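Local coordinates for protein Dye-decolorizing peroxidase tfu_3078 (Thermobifida fusca, PDB 5FW4) that uses heme b and hydrogen peroxide to oxidise a wide range of compounds, anthraquinone dyes above all, although its physiological substrate is unknown, at residues Leu87-Glu92 and Gly181-Leu186; Tyr276-Arg281 and Ser409-Val414; His83-Asp88 and Thr211-Ser216. All blocks are in the same frame, centred on the assembly; numbering follows the deposited sequence.

Contact 1: Leu87-Glu92 and Gly181-Leu186; sequences LDLAEE and GGDFML
L87 and F184 form an antiparallel hydrogen-bonded pair between strands 81-89 and 184-190, neighbours in the N-terminal sheet of the ferredoxin-like fold that DyP-type peroxidases carry twice. The short strand segments run at 141° to one another. L87 N donates to F184 O at 2.9 Å, and the return bond runs from F184 N to L87 O at 2.8 Å. Two residues, D183 and F184, stand opposite the single L87, which makes a classic beta bulge and illustrates how an irregular strand start can be pinned by side chains.

Here two aspartates do the pinning, each carboxylate accepting one amide from the facing segment. D183 N reaches D88 OD1 at 3.1 Å, while L89 N gives its hydrogen to the anti lone pair of D183 OD2 at 3.0 Å. Together the two bonds brace the irregular start of strand 184-190. The two side chains cross at about a right angle, with D88 OD1 only 3.7 Å from D183 OD2, a like-charge approach probably eased by R214 at D88 OD2, R94 at D183 OD2 and S149 at D183 OD1. G182 precedes the bulge with phi 134°, where a side chain would collide with the preceding carbonyl oxygen.

On the face bearing L87 and F184 the contact is apolar and lies against helix 97-120, whose W111 meets the F184 ring edge-to-face. L87 CD1 rests on the branch of L186. With F184 CG anti to its carbonyl carbon (chi1 -58°), the ring is swung so that L89 CD2 sits in its plane, touching the edge at CE2 from 3.8 Å.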
ATOM      1  N   LEU A  87     -13.205 -10.938   8.600  1.00 20.90           N
ATOM      2  CA  LEU A  87     -14.144 -10.409   9.562  1.00 21.09           C
ATOM      3  C   LEU A  87     -14.856 -11.503  10.362  1.00 22.12           C
ATOM      4  O   LEU A  87     -15.113 -12.599   9.855  1.00 22.31           O
ATOM      5  CB  LEU A  87     -15.189  -9.555   8.820  1.00 21.01           C
ATOM      6  CG  LEU A  87     -14.786  -8.456   7.829  1.00 20.07           C
ATOM      7  CD1 LEU A  87     -14.868  -8.951   6.407  1.00 19.46           C
ATOM      8  CD2 LEU A  87     -15.759  -7.251   7.969  1.00 20.80           C
ATOM      9  N   ASP A  88     -15.276 -11.157  11.588  1.00 22.64           N
ATOM     10  CA  ASP A  88     -16.045 -12.021  12.445  1.00 22.43           C
ATOM     11  C   ASP A  88     -17.402 -11.370  12.589  1.00 24.38           C
ATOM     12  O   ASP A  88     -17.516 -10.141  12.421  1.00 22.42           O
ATOM     13  CB  ASP A  88     -15.390 -12.148  13.816  1.00 22.84           C
ATOM     14  CG  ASP A  88     -14.073 -12.939  13.750  1.00 23.04           C
ATOM     15  OD1 ASP A  88     -14.016 -13.759  12.838  1.00 22.32           O
ATOM     16  OD2 ASP A  88     -13.148 -12.703  14.564  1.00 24.15           O
ATOM     17  N   LEU A  89     -18.402 -12.192  12.880  1.00 24.95           N
ATOM     18  CA  LEU A  89     -19.691 -11.650  13.361  1.00 26.65           C
ATOM     19  C   LEU A  89     -19.409 -10.782  14.580  1.00 27.33           C
ATOM     20  O   LEU A  89     -18.555 -11.107  15.397  1.00 26.67           O
ATOM     21  CB  LEU A  89     -20.620 -12.790  13.718  1.00 27.93           C
ATOM     22  CG  LEU A  89     -21.175 -13.604  12.570  1.00 28.74           C
ATOM     23  CD1 LEU A  89     -21.737 -14.924  13.089  1.00 30.08           C
ATOM     24  CD2 LEU A  89     -22.255 -12.786  11.855  1.00 29.31           C
ATOM     25  N   ALA A  90     -20.153  -9.685  14.744  1.00 29.10           N
ATOM     26  CA  ALA A  90     -19.980  -8.827  15.888  1.00 28.73           C
ATOM     27  C   ALA A  90     -20.096  -9.633  17.190  1.00 29.60           C
ATOM     28  O   ALA A  90     -20.851 -10.584  17.275  1.00 28.90           O
ATOM     29  CB  ALA A  90     -21.030  -7.724  15.848  1.00 30.67           C
ATOM     30  N   GLU A  91     -19.341  -9.215  18.194  1.00 31.27           N
ATOM     31  CA  GLU A  91     -19.212  -9.896  19.479  1.00 36.46           C
ATOM     32  C   GLU A  91     -20.527 -10.340  20.133  1.00 37.34           C
ATOM     33  O   GLU A  91     -20.666 -11.484  20.525  1.00 37.57           O
ATOM     34  CB  GLU A  91     -18.436  -8.977  20.445  1.00 39.25           C
ATOM     35  CG  GLU A  91     -18.564  -9.333  21.931  1.00 43.22           C
ATOM     36  CD  GLU A  91     -17.791  -8.374  22.840  1.00 46.32           C
ATOM     37  OE1 GLU A  91     -16.536  -8.395  22.801  1.00 43.07           O
ATOM     38  OE2 GLU A  91     -18.457  -7.609  23.592  1.00 48.08           O
ATOM     39  N   GLU A  92     -21.480  -9.415  20.261  1.00 38.53           N
ATOM     40  CA  GLU A  92     -22.751  -9.701  20.905  1.00 40.65           C
ATOM     41  C   GLU A  92     -23.593 -10.671  20.069  1.00 38.64           C
ATOM     42  O   GLU A  92     -24.062 -11.679  20.584  1.00 38.17           O
ATOM     43  CB  GLU A  92     -23.518  -8.390  21.197  1.00 43.63           C
ATOM     44  CG  GLU A  92     -24.659  -8.527  22.195  1.00 47.83           C
ATOM     45  CD  GLU A  92     -24.216  -8.977  23.586  1.00 50.93           C
ATOM     46  OE1 GLU A  92     -23.067  -8.712  23.993  1.00 54.61           O
ATOM     47  OE2 GLU A  92     -25.028  -9.595  24.293  1.00 56.15           O
ATOM     48  N   GLY A 181      -7.506 -17.053  10.692  1.00 23.25           N
ATOM     49  CA  GLY A 181      -8.897 -17.428  10.643  1.00 23.94           C
ATOM     50  C   GLY A 181      -9.826 -16.272  10.324  1.00 22.93           C
ATOM     51  O   GLY A 181      -9.406 -15.268   9.733  1.00 22.42           O
ATOM     52  N   GLY A 182     -11.084 -16.425  10.716  1.00 24.39           N
ATOM     53  CA  GLY A 182     -12.121 -15.438  10.402  1.00 24.65           C
ATOM     54  C   GLY A 182     -13.384 -16.129   9.896  1.00 25.58           C
ATOM     55  O   GLY A 182     -13.335 -17.143   9.151  1.00 25.04           O
ATOM     56  N   ASP A 183     -14.520 -15.603  10.346  1.00 24.20           N
ATOM     57  CA  ASP A 183     -15.841 -16.078   9.956  1.00 24.33           C
ATOM     58  C   ASP A 183     -16.171 -15.756   8.509  1.00 22.77           C
ATOM     59  O   ASP A 183     -16.917 -16.475   7.863  1.00 23.08           O
ATOM     60  CB  ASP A 183     -16.937 -15.409  10.821  1.00 25.04           C
ATOM     61  CG  ASP A 183     -16.872 -15.776  12.340  1.00 26.44           C
ATOM     62  OD1 ASP A 183     -16.293 -16.804  12.749  1.00 25.10           O
ATOM     63  OD2 ASP A 183     -17.468 -15.024  13.157  1.00 26.56           O
ATOM     64  N   PHE A 184     -15.704 -14.611   8.036  1.00 21.92           N
ATOM     65  CA  PHE A 184     -15.920 -14.190   6.682  1.00 22.43           C
ATOM     66  C   PHE A 184     -14.655 -13.654   6.050  1.00 21.82           C
ATOM     67  O   PHE A 184     -13.743 -13.141   6.736  1.00 21.70           O
ATOM     68  CB  PHE A 184     -16.935 -13.040   6.621  1.00 23.40           C
ATOM     69  CG  PHE A 184     -18.243 -13.379   7.200  1.00 24.31           C
ATOM     70  CD1 PHE A 184     -19.166 -14.120   6.478  1.00 25.88           C
ATOM     71  CD2 PHE A 184     -18.572 -12.949   8.470  1.00 26.61           C
ATOM     72  CE1 PHE A 184     -20.413 -14.412   7.029  1.00 27.12           C
ATOM     73  CE2 PHE A 184     -19.805 -13.249   9.029  1.00 25.95           C
ATOM     74  CZ  PHE A 184     -20.725 -13.970   8.299  1.00 26.72           C
ATOM     75  N   MET A 185     -14.682 -13.667   4.733  1.00 22.17           N
ATOM     76  CA  MET A 185     -13.707 -12.936   3.962  1.00 24.04           C
ATOM     77  C   MET A 185     -14.273 -12.025   2.901  1.00 22.46           C
ATOM     78  O   MET A 185     -15.153 -12.392   2.149  1.00 24.93           O
ATOM     79  CB  MET A 185     -12.747 -13.881   3.240  1.00 25.14           C
ATOM     80  CG  MET A 185     -11.771 -13.084   2.397  1.00 28.11           C
ATOM     81  SD  MET A 185     -10.967 -13.958   1.080  1.00 33.37           S
ATOM     82  CE  MET A 185     -12.288 -14.565   0.063  1.00 31.53           C
ATOM     83  N   LEU A 186     -13.656 -10.874   2.789  1.00 21.31           N
ATOM     84  CA  LEU A 186     -13.769 -10.062   1.614  1.00 21.92           C
ATOM     85  C   LEU A 186     -12.434  -9.988   0.928  1.00 21.56           C
ATOM     86  O   LEU A 186     -11.462  -9.574   1.552  1.00 22.71           O
ATOM     87  CB  LEU A 186     -14.187  -8.648   2.001  1.00 22.11           C
ATOM     88  CG  LEU A 186     -15.627  -8.524   2.484  1.00 23.45           C
ATOM     89  CD1 LEU A 186     -15.809  -7.084   2.949  1.00 22.65           C
ATOM     90  CD2 LEU A 186     -16.599  -8.894   1.373  1.00 24.30           C
TER

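Contact 2: Tyr276-Arg281 and Ser409-Val414; sequences YLVVRR and SALFAV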
ATOM      1  N   TYR A 276     -12.056 -23.243  -2.670  1.00 24.96           N
ATOM      2  CA  TYR A 276     -11.489 -22.994  -1.358  1.00 25.33           C
ATOM      3  C   TYR A 276     -10.193 -22.190  -1.494  1.00 25.70           C
ATOM      4  O   TYR A 276      -9.302 -22.531  -2.304  1.00 25.43           O
ATOM      5  CB  TYR A 276     -11.224 -24.287  -0.625  1.00 25.66           C
ATOM      6  CG  TYR A 276     -12.482 -25.018  -0.227  1.00 27.78           C
ATOM      7  CD1 TYR A 276     -13.131 -24.723   0.972  1.00 27.27           C
ATOM      8  CD2 TYR A 276     -13.047 -25.978  -1.058  1.00 28.65           C
ATOM      9  CE1 TYR A 276     -14.297 -25.368   1.331  1.00 28.07           C
ATOM     10  CE2 TYR A 276     -14.214 -26.642  -0.699  1.00 29.21           C
ATOM     11  CZ  TYR A 276     -14.837 -26.332   0.501  1.00 29.66           C
ATOM     12  OH  TYR A 276     -16.001 -26.990   0.874  1.00 30.46           O
ATOM     13  N   LEU A 277     -10.125 -21.130  -0.701  1.00 24.01           N
ATOM     14  CA  LEU A 277      -9.000 -20.218  -0.620  1.00 25.16           C
ATOM     15  C   LEU A 277      -8.190 -20.483   0.640  1.00 23.89           C
ATOM     16  O   LEU A 277      -8.711 -20.395   1.762  1.00 23.26           O
ATOM     17  CB  LEU A 277      -9.494 -18.751  -0.589  1.00 25.69           C
ATOM     18  CG  LEU A 277      -8.424 -17.683  -0.312  1.00 25.60           C
ATOM     19  CD1 LEU A 277      -7.428 -17.586  -1.437  1.00 26.81           C
ATOM     20  CD2 LEU A 277      -9.063 -16.314  -0.076  1.00 26.74           C
ATOM     21  N   VAL A 278      -6.909 -20.835   0.462  1.00 22.69           N
ATOM     22  CA  VAL A 278      -5.984 -20.779   1.555  1.00 22.86           C
ATOM     23  C   VAL A 278      -5.189 -19.499   1.411  1.00 23.28           C
ATOM     24  O   VAL A 278      -4.541 -19.267   0.363  1.00 23.67           O
ATOM     25  CB  VAL A 278      -5.021 -21.987   1.605  1.00 23.36           C
ATOM     26  CG1 VAL A 278      -4.014 -21.785   2.713  1.00 24.18           C
ATOM     27  CG2 VAL A 278      -5.797 -23.281   1.805  1.00 24.48           C
ATOM     28  N   VAL A 279      -5.229 -18.667   2.455  1.00 21.56           N
ATOM     29  CA  VAL A 279      -4.412 -17.465   2.479  1.00 22.28           C
ATOM     30  C   VAL A 279      -3.342 -17.603   3.529  1.00 21.53           C
ATOM     31  O   VAL A 279      -3.593 -18.039   4.662  1.00 21.98           O
ATOM     32  CB  VAL A 279      -5.228 -16.154   2.638  1.00 23.26           C
ATOM     33  CG1 VAL A 279      -6.206 -16.244   3.764  1.00 25.73           C
ATOM     34  CG2 VAL A 279      -4.319 -14.955   2.839  1.00 22.98           C
ATOM     35  N   ARG A 280      -2.127 -17.232   3.147  1.00 20.48           N
ATOM     36  CA  ARG A 280      -1.024 -17.227   4.086  1.00 20.06           C
ATOM     37  C   ARG A 280      -0.289 -15.898   3.954  1.00 18.38           C
ATOM     38  O   ARG A 280       0.026 -15.453   2.835  1.00 18.05           O
ATOM     39  CB  ARG A 280      -0.080 -18.425   3.790  1.00 20.66           C
ATOM     40  CG  ARG A 280      -0.738 -19.797   3.774  1.00 21.64           C
ATOM     41  CD  ARG A 280      -1.037 -20.332   5.179  1.00 23.20           C
ATOM     42  NE  ARG A 280       0.170 -20.932   5.767  1.00 24.26           N
ATOM     43  CZ  ARG A 280       0.212 -21.787   6.781  1.00 25.98           C
ATOM     44  NH1 ARG A 280      -0.888 -22.203   7.384  1.00 27.20           N
ATOM     45  NH2 ARG A 280       1.399 -22.268   7.168  1.00 26.93           N
ATOM     46  N   ARG A 281      -0.042 -15.252   5.076  1.00 18.08           N
ATOM     47  CA  ARG A 281       0.803 -14.082   5.111  1.00 18.68           C
ATOM     48  C   ARG A 281       2.221 -14.616   5.343  1.00 18.32           C
ATOM     49  O   ARG A 281       2.505 -15.135   6.395  1.00 19.86           O
ATOM     50  CB  ARG A 281       0.421 -13.155   6.242  1.00 19.31           C
ATOM     51  CG  ARG A 281       1.227 -11.873   6.282  1.00 20.03           C
ATOM     52  CD  ARG A 281       0.919 -11.123   7.539  1.00 21.53           C
ATOM     53  NE  ARG A 281       1.755  -9.945   7.755  1.00 21.11           N
ATOM     54  CZ  ARG A 281       1.310  -8.784   8.195  1.00 23.13           C
ATOM     55  NH1 ARG A 281       0.015  -8.611   8.433  1.00 23.76           N
ATOM     56  NH2 ARG A 281       2.153  -7.777   8.371  1.00 22.55           N
ATOM     57  N   SER A 409      -2.612 -17.119   8.566  1.00 22.15           N
ATOM     58  CA  SER A 409      -3.234 -18.207   7.849  1.00 21.71           C
ATOM     59  C   SER A 409      -4.752 -18.188   7.982  1.00 21.58           C
ATOM     60  O   SER A 409      -5.281 -17.919   9.063  1.00 21.93           O
ATOM     61  CB  SER A 409      -2.739 -19.547   8.367  1.00 23.29           C
ATOM     62  OG  SER A 409      -3.282 -20.624   7.605  1.00 24.46           O
ATOM     63  N   ALA A 410      -5.423 -18.548   6.895  1.00 21.90           N
ATOM     64  CA  ALA A 410      -6.872 -18.763   6.928  1.00 23.05           C
ATOM     65  C   ALA A 410      -7.355 -19.571   5.736  1.00 22.56           C
ATOM     66  O   ALA A 410      -6.752 -19.540   4.651  1.00 22.43           O
ATOM     67  CB  ALA A 410      -7.581 -17.423   6.969  1.00 21.92           C
ATOM     68  N   LEU A 411      -8.416 -20.324   5.972  1.00 23.01           N
ATOM     69  CA  LEU A 411      -9.116 -21.076   4.948  1.00 24.03           C
ATOM     70  C   LEU A 411     -10.516 -20.472   4.792  1.00 25.04           C
ATOM     71  O   LEU A 411     -11.230 -20.370   5.769  1.00 26.49           O
ATOM     72  CB  LEU A 411      -9.274 -22.517   5.404  1.00 25.39           C
ATOM     73  CG  LEU A 411     -10.142 -23.484   4.572  1.00 26.29           C
ATOM     74  CD1 LEU A 411      -9.736 -23.599   3.108  1.00 26.91           C
ATOM     75  CD2 LEU A 411     -10.084 -24.866   5.186  1.00 28.30           C
ATOM     76  N   PHE A 412     -10.898 -20.113   3.573  1.00 25.61           N
ATOM     77  CA  PHE A 412     -12.279 -19.706   3.293  1.00 26.08           C
ATOM     78  C   PHE A 412     -12.924 -20.519   2.198  1.00 25.27           C
ATOM     79  O   PHE A 412     -12.301 -20.825   1.178  1.00 25.94           O
ATOM     80  CB  PHE A 412     -12.322 -18.225   2.964  1.00 25.77           C
ATOM     81  CG  PHE A 412     -11.822 -17.362   4.064  1.00 25.28           C
ATOM     82  CD1 PHE A 412     -12.620 -17.113   5.182  1.00 26.30           C
ATOM     83  CD2 PHE A 412     -10.576 -16.779   3.992  1.00 25.19           C
ATOM     84  CE1 PHE A 412     -12.169 -16.298   6.206  1.00 25.71           C
ATOM     85  CE2 PHE A 412     -10.124 -15.960   5.018  1.00 25.61           C
ATOM     86  CZ  PHE A 412     -10.930 -15.712   6.119  1.00 25.20           C
ATOM     87  N   ALA A 413     -14.190 -20.859   2.409  1.00 26.87           N
ATOM     88  CA  ALA A 413     -15.008 -21.464   1.386  1.00 27.70           C
ATOM     89  C   ALA A 413     -15.608 -20.331   0.604  1.00 27.65           C
ATOM     90  O   ALA A 413     -16.192 -19.424   1.207  1.00 30.21           O
ATOM     91  CB  ALA A 413     -16.108 -22.338   2.022  1.00 27.75           C
ATOM     92  N   VAL A 414     -15.451 -20.363  -0.718  1.00 27.92           N
ATOM     93  CA  VAL A 414     -15.936 -19.310  -1.594  1.00 26.87           C
ATOM     94  C   VAL A 414     -16.991 -19.957  -2.480  1.00 28.46           C
ATOM     95  O   VAL A 414     -16.664 -20.686  -3.434  1.00 28.17           O
ATOM     96  CB  VAL A 414     -14.762 -18.685  -2.386  1.00 26.21           C
ATOM     97  CG1 VAL A 414     -15.240 -17.769  -3.495  1.00 25.01           C
ATOM     98  CG2 VAL A 414     -13.806 -17.961  -1.421  1.00 26.90           C
TER
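Y276-R281 and S409-V414 are paired over five successive residues, from Y276 opposite A413 to R280 opposite S409, a regular antiparallel ladder joining strand 275-284 to strand 404-414 in the sheet of the C-terminal of the protein's two ferredoxin-like halves.

Backbone bonds come in two reciprocal pairs. L277 and F412 exchange N-H and C=O at 2.9 Å each way; V279 and A410 do the same, with V279 N to A410 O at 2.8 Å. Between them, CA-H...O contacts such as V278 CA to A410 O use the non-hydrogen-bonded positions.

Apolar contacts divide by face. Beside L277 and A410, V279 CG1 lies between its backbone N and carbonyl carbon (chi1 49°), which sets it 3.7 Å from A410 CB and at the edge of the F412 ring. On the other face the Y276 ring leans its CE1 against A413 CB at 3.6 Å, and L411 CD1 touches Y276 CB.

The polar contact is R280 NH1 to S409 OG, 2.9 Å, with the hydroxyl tilted 23° from the guanidinium plane; bends at chi2 and chi3 fold the arginine back over the serine. An alanine in place of R280 would probably cost S409 OG, the D173 carboxylate and H406 ND1 a shared donor. The buried R280 side chain, about 6 Å from the heme, thus ties three polar groups together.

Contact 3: His83-Asp88 and Thr211-Ser216; sequences HVIALD and TAVRWS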
ATOM      1  N   HIS A  83      -6.994  -6.134  -1.414  1.00 19.04           N
ATOM      2  CA  HIS A  83      -7.175  -5.972  -0.001  1.00 17.75           C
ATOM      3  C   HIS A  83      -7.911  -7.222   0.463  1.00 19.74           C
ATOM      4  O   HIS A  83      -9.042  -7.508   0.023  1.00 22.05           O
ATOM      5  CB  HIS A  83      -8.003  -4.689   0.322  1.00 16.65           C
ATOM      6  CG  HIS A  83      -7.774  -4.191   1.696  1.00 16.02           C
ATOM      7  ND1 HIS A  83      -7.719  -2.855   1.998  1.00 16.87           N
ATOM      8  CD2 HIS A  83      -7.532  -4.848   2.856  1.00 15.15           C
ATOM      9  CE1 HIS A  83      -7.411  -2.716   3.269  1.00 16.38           C
ATOM     10  NE2 HIS A  83      -7.347  -3.907   3.816  1.00 15.22           N
ATOM     11  N   VAL A  84      -7.256  -7.989   1.331  1.00 20.41           N
ATOM     12  CA  VAL A  84      -7.853  -9.191   1.912  1.00 20.45           C
ATOM     13  C   VAL A  84      -8.222  -8.841   3.328  1.00 21.35           C
ATOM     14  O   VAL A  84      -7.379  -8.432   4.118  1.00 19.74           O
ATOM     15  CB  VAL A  84      -6.893 -10.389   1.862  1.00 20.63           C
ATOM     16  CG1 VAL A  84      -7.468 -11.575   2.645  1.00 20.41           C
ATOM     17  CG2 VAL A  84      -6.612 -10.716   0.414  1.00 21.06           C
ATOM     18  N   ILE A  85      -9.522  -8.980   3.627  1.00 21.52           N
ATOM     19  CA  ILE A  85     -10.110  -8.573   4.906  1.00 20.77           C
ATOM     20  C   ILE A  85     -10.868  -9.777   5.492  1.00 20.59           C
ATOM     21  O   ILE A  85     -11.733 -10.368   4.844  1.00 21.09           O
ATOM     22  CB  ILE A  85     -11.096  -7.412   4.739  1.00 21.46           C
ATOM     23  CG1 ILE A  85     -10.469  -6.264   3.956  1.00 22.04           C
ATOM     24  CG2 ILE A  85     -11.624  -6.957   6.106  1.00 21.16           C
ATOM     25  CD1 ILE A  85     -11.489  -5.265   3.452  1.00 23.72           C
ATOM     26  N   ALA A  86     -10.461 -10.175   6.690  1.00 20.55           N
ATOM     27  CA  ALA A  86     -11.119 -11.207   7.471  1.00 21.19           C
ATOM     28  C   ALA A  86     -11.965 -10.504   8.514  1.00 21.26           C
ATOM     29  O   ALA A  86     -11.489  -9.605   9.239  1.00 21.76           O
ATOM     30  CB  ALA A  86     -10.120 -12.122   8.147  1.00 21.02           C
ATOM     31  N   LEU A  87     -13.205 -10.938   8.600  1.00 20.90           N
ATOM     32  CA  LEU A  87     -14.144 -10.409   9.562  1.00 21.09           C
ATOM     33  C   LEU A  87     -14.856 -11.503  10.362  1.00 22.12           C
ATOM     34  O   LEU A  87     -15.113 -12.599   9.855  1.00 22.31           O
ATOM     35  CB  LEU A  87     -15.189  -9.555   8.820  1.00 21.01           C
ATOM     36  CG  LEU A  87     -14.786  -8.456   7.829  1.00 20.07           C
ATOM     37  CD1 LEU A  87     -14.868  -8.951   6.407  1.00 19.46           C
ATOM     38  CD2 LEU A  87     -15.759  -7.251   7.969  1.00 20.80           C
ATOM     39  N   ASP A  88     -15.276 -11.157  11.588  1.00 22.64           N
ATOM     40  CA  ASP A  88     -16.045 -12.021  12.445  1.00 22.43           C
ATOM     41  C   ASP A  88     -17.402 -11.370  12.589  1.00 24.38           C
ATOM     42  O   ASP A  88     -17.516 -10.141  12.421  1.00 22.42           O
ATOM     43  CB  ASP A  88     -15.390 -12.148  13.816  1.00 22.84           C
ATOM     44  CG  ASP A  88     -14.073 -12.939  13.750  1.00 23.04           C
ATOM     45  OD1 ASP A  88     -14.016 -13.759  12.838  1.00 22.32           O
ATOM     46  OD2 ASP A  88     -13.148 -12.703  14.564  1.00 24.15           O
ATOM     47  N   THR A 211     -20.747  -7.209  11.788  1.00 26.19           N
ATOM     48  CA  THR A 211     -19.398  -7.811  11.681  1.00 25.32           C
ATOM     49  C   THR A 211     -18.348  -6.861  12.206  1.00 25.85           C
ATOM     50  O   THR A 211     -18.625  -5.649  12.389  1.00 27.48           O
ATOM     51  CB  THR A 211     -19.067  -8.119  10.220  1.00 24.66           C
ATOM     52  OG1 THR A 211     -19.020  -6.907   9.458  1.00 24.68           O
ATOM     53  CG2 THR A 211     -20.056  -9.117   9.592  1.00 24.82           C
ATOM     54  N   ALA A 212     -17.134  -7.393  12.432  1.00 24.26           N
ATOM     55  CA  ALA A 212     -16.012  -6.616  12.898  1.00 23.30           C
ATOM     56  C   ALA A 212     -14.782  -7.154  12.197  1.00 22.51           C
ATOM     57  O   ALA A 212     -14.721  -8.348  12.023  1.00 20.82           O
ATOM     58  CB  ALA A 212     -15.824  -6.791  14.395  1.00 24.44           C
ATOM     59  N   VAL A 213     -13.848  -6.279  11.829  1.00 21.31           N
ATOM     60  CA  VAL A 213     -12.597  -6.750  11.171  1.00 20.35           C
ATOM     61  C   VAL A 213     -11.752  -7.485  12.161  1.00 21.10           C
ATOM     62  O   VAL A 213     -11.549  -7.036  13.281  1.00 21.13           O
ATOM     63  CB  VAL A 213     -11.820  -5.614  10.481  1.00 19.51           C
ATOM     64  CG1 VAL A 213     -10.509  -6.102   9.873  1.00 18.04           C
ATOM     65  CG2 VAL A 213     -12.621  -5.072   9.326  1.00 20.09           C
ATOM     66  N   ARG A 214     -11.230  -8.639  11.733  1.00 22.59           N
ATOM     67  CA  ARG A 214     -10.426  -9.493  12.568  1.00 22.69           C
ATOM     68  C   ARG A 214      -8.954  -9.266  12.187  1.00 21.13           C
ATOM     69  O   ARG A 214      -8.136  -8.944  13.052  1.00 20.50           O
ATOM     70  CB  ARG A 214     -10.790 -10.945  12.372  1.00 24.18           C
ATOM     71  CG  ARG A 214      -9.911 -11.913  13.170  1.00 24.56           C
ATOM     72  CD  ARG A 214     -10.260 -13.331  12.771  1.00 26.20           C
ATOM     73  NE  ARG A 214      -9.542 -14.330  13.544  1.00 26.17           N
ATOM     74  CZ  ARG A 214      -9.902 -14.769  14.752  1.00 29.59           C
ATOM     75  NH1 ARG A 214     -11.000 -14.306  15.370  1.00 29.22           N
ATOM     76  NH2 ARG A 214      -9.167 -15.692  15.364  1.00 32.32           N
ATOM     77  N   TRP A 215      -8.663  -9.362  10.896  1.00 20.38           N
ATOM     78  CA  TRP A 215      -7.366  -8.922  10.360  1.00 20.22           C
ATOM     79  C   TRP A 215      -7.525  -8.547   8.925  1.00 18.90           C
ATOM     80  O   TRP A 215      -8.430  -9.006   8.244  1.00 18.99           O
ATOM     81  CB  TRP A 215      -6.285 -10.012  10.509  1.00 20.28           C
ATOM     82  CG  TRP A 215      -6.592 -11.302   9.830  1.00 21.47           C
ATOM     83  CD1 TRP A 215      -7.185 -12.392  10.376  1.00 22.03           C
ATOM     84  CD2 TRP A 215      -6.327 -11.636   8.462  1.00 22.45           C
ATOM     85  NE1 TRP A 215      -7.303 -13.385   9.443  1.00 22.09           N
ATOM     86  CE2 TRP A 215      -6.783 -12.953   8.260  1.00 22.12           C
ATOM     87  CE3 TRP A 215      -5.721 -10.957   7.395  1.00 22.00           C
ATOM     88  CZ2 TRP A 215      -6.678 -13.599   7.030  1.00 22.30           C
ATOM     89  CZ3 TRP A 215      -5.607 -11.596   6.176  1.00 20.93           C
ATOM     90  CH2 TRP A 215      -6.089 -12.906   5.999  1.00 21.69           C
ATOM     91  N   SER A 216      -6.636  -7.712   8.448  1.00 18.92           N
ATOM     92  CA  SER A 216      -6.607  -7.392   7.019  1.00 19.89           C
ATOM     93  C   SER A 216      -5.207  -7.117   6.524  1.00 18.85           C
ATOM     94  O   SER A 216      -4.365  -6.684   7.292  1.00 21.05           O
ATOM     95  CB  SER A 216      -7.418  -6.132   6.710  1.00 19.58           C
ATOM     96  OG  SER A 216      -6.815  -5.042   7.341  1.00 21.89           O
TER
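A classic beta bulge interrupts the pairing of strand 81-89 with 211-220, the latter an outermost strand of the N-terminal sheet: the single A86 is matched by two residues, R214 and W215, and the register shifts by one residue. A86 O accepts two amides from the same face of its plane, R214 N at 2.7 Å and, more loosely, W215 N at 3.3 Å. A86 N donates to W215 O at 2.8 Å, and beyond the bulge D88 and A212 resume reciprocal bonding.

W215 lays its indole over A86. With CG between the backbone N and carbonyl carbon (chi1 59°), the ring folds back across the strand pair, and A86 CB stands 3.5 Å from the centroid of the five-membered ring, a CH-pi contact over the face. V84 CG1 runs alongside the six-membered end, near CH2, while NE1 is hydrogen-bonded to G181 O, which would limit the ring's rotation.

In this ferredoxin-like half R214 points toward strand 81-89, and its chain, extended from CG to NE, carries NH1 to D88. There NH1 meets the syn side of D88 OD2 at 2.8 Å, a salt bridge lying in the guanidinium plane although the carboxylate is rotated 64° against it; NE binds C180 O.

Around I85 and V213 the contact is largely apolar. V213 CG2 lies 3.9 Å from I85 CG2 and also touches L87 CD2, and W363 of the second subunit packs on I85, V213 and S216. Farther along, S216 CB comes in at the edge of the H83 imidazole, 3.7 Å from NE2.

Contacts 1 and 3 are two flanks of one strand: 81-89 pairs with 184-190 on one side and 211-220 on the other, so their centres lie only about 6 Å apart and L87 and D88 serve both. Contact 2 belongs to the second sheet, its centre about 14 Å from that of contact 1 and 13 Å from that of contact 3. The halves meet directly: G181 N lies 2.9 Å from S409 O, a probable hydrogen bond, M185 packs on L277, and W215 CZ2 is 3.9 Å from A410 CB. Of the three, contact 2 approaches the heme, with the R280 side chain about 11 Å from that of H338, inferred to be the proximal heme ligand; contacts 1 and 3 lie away from the catalytic centre.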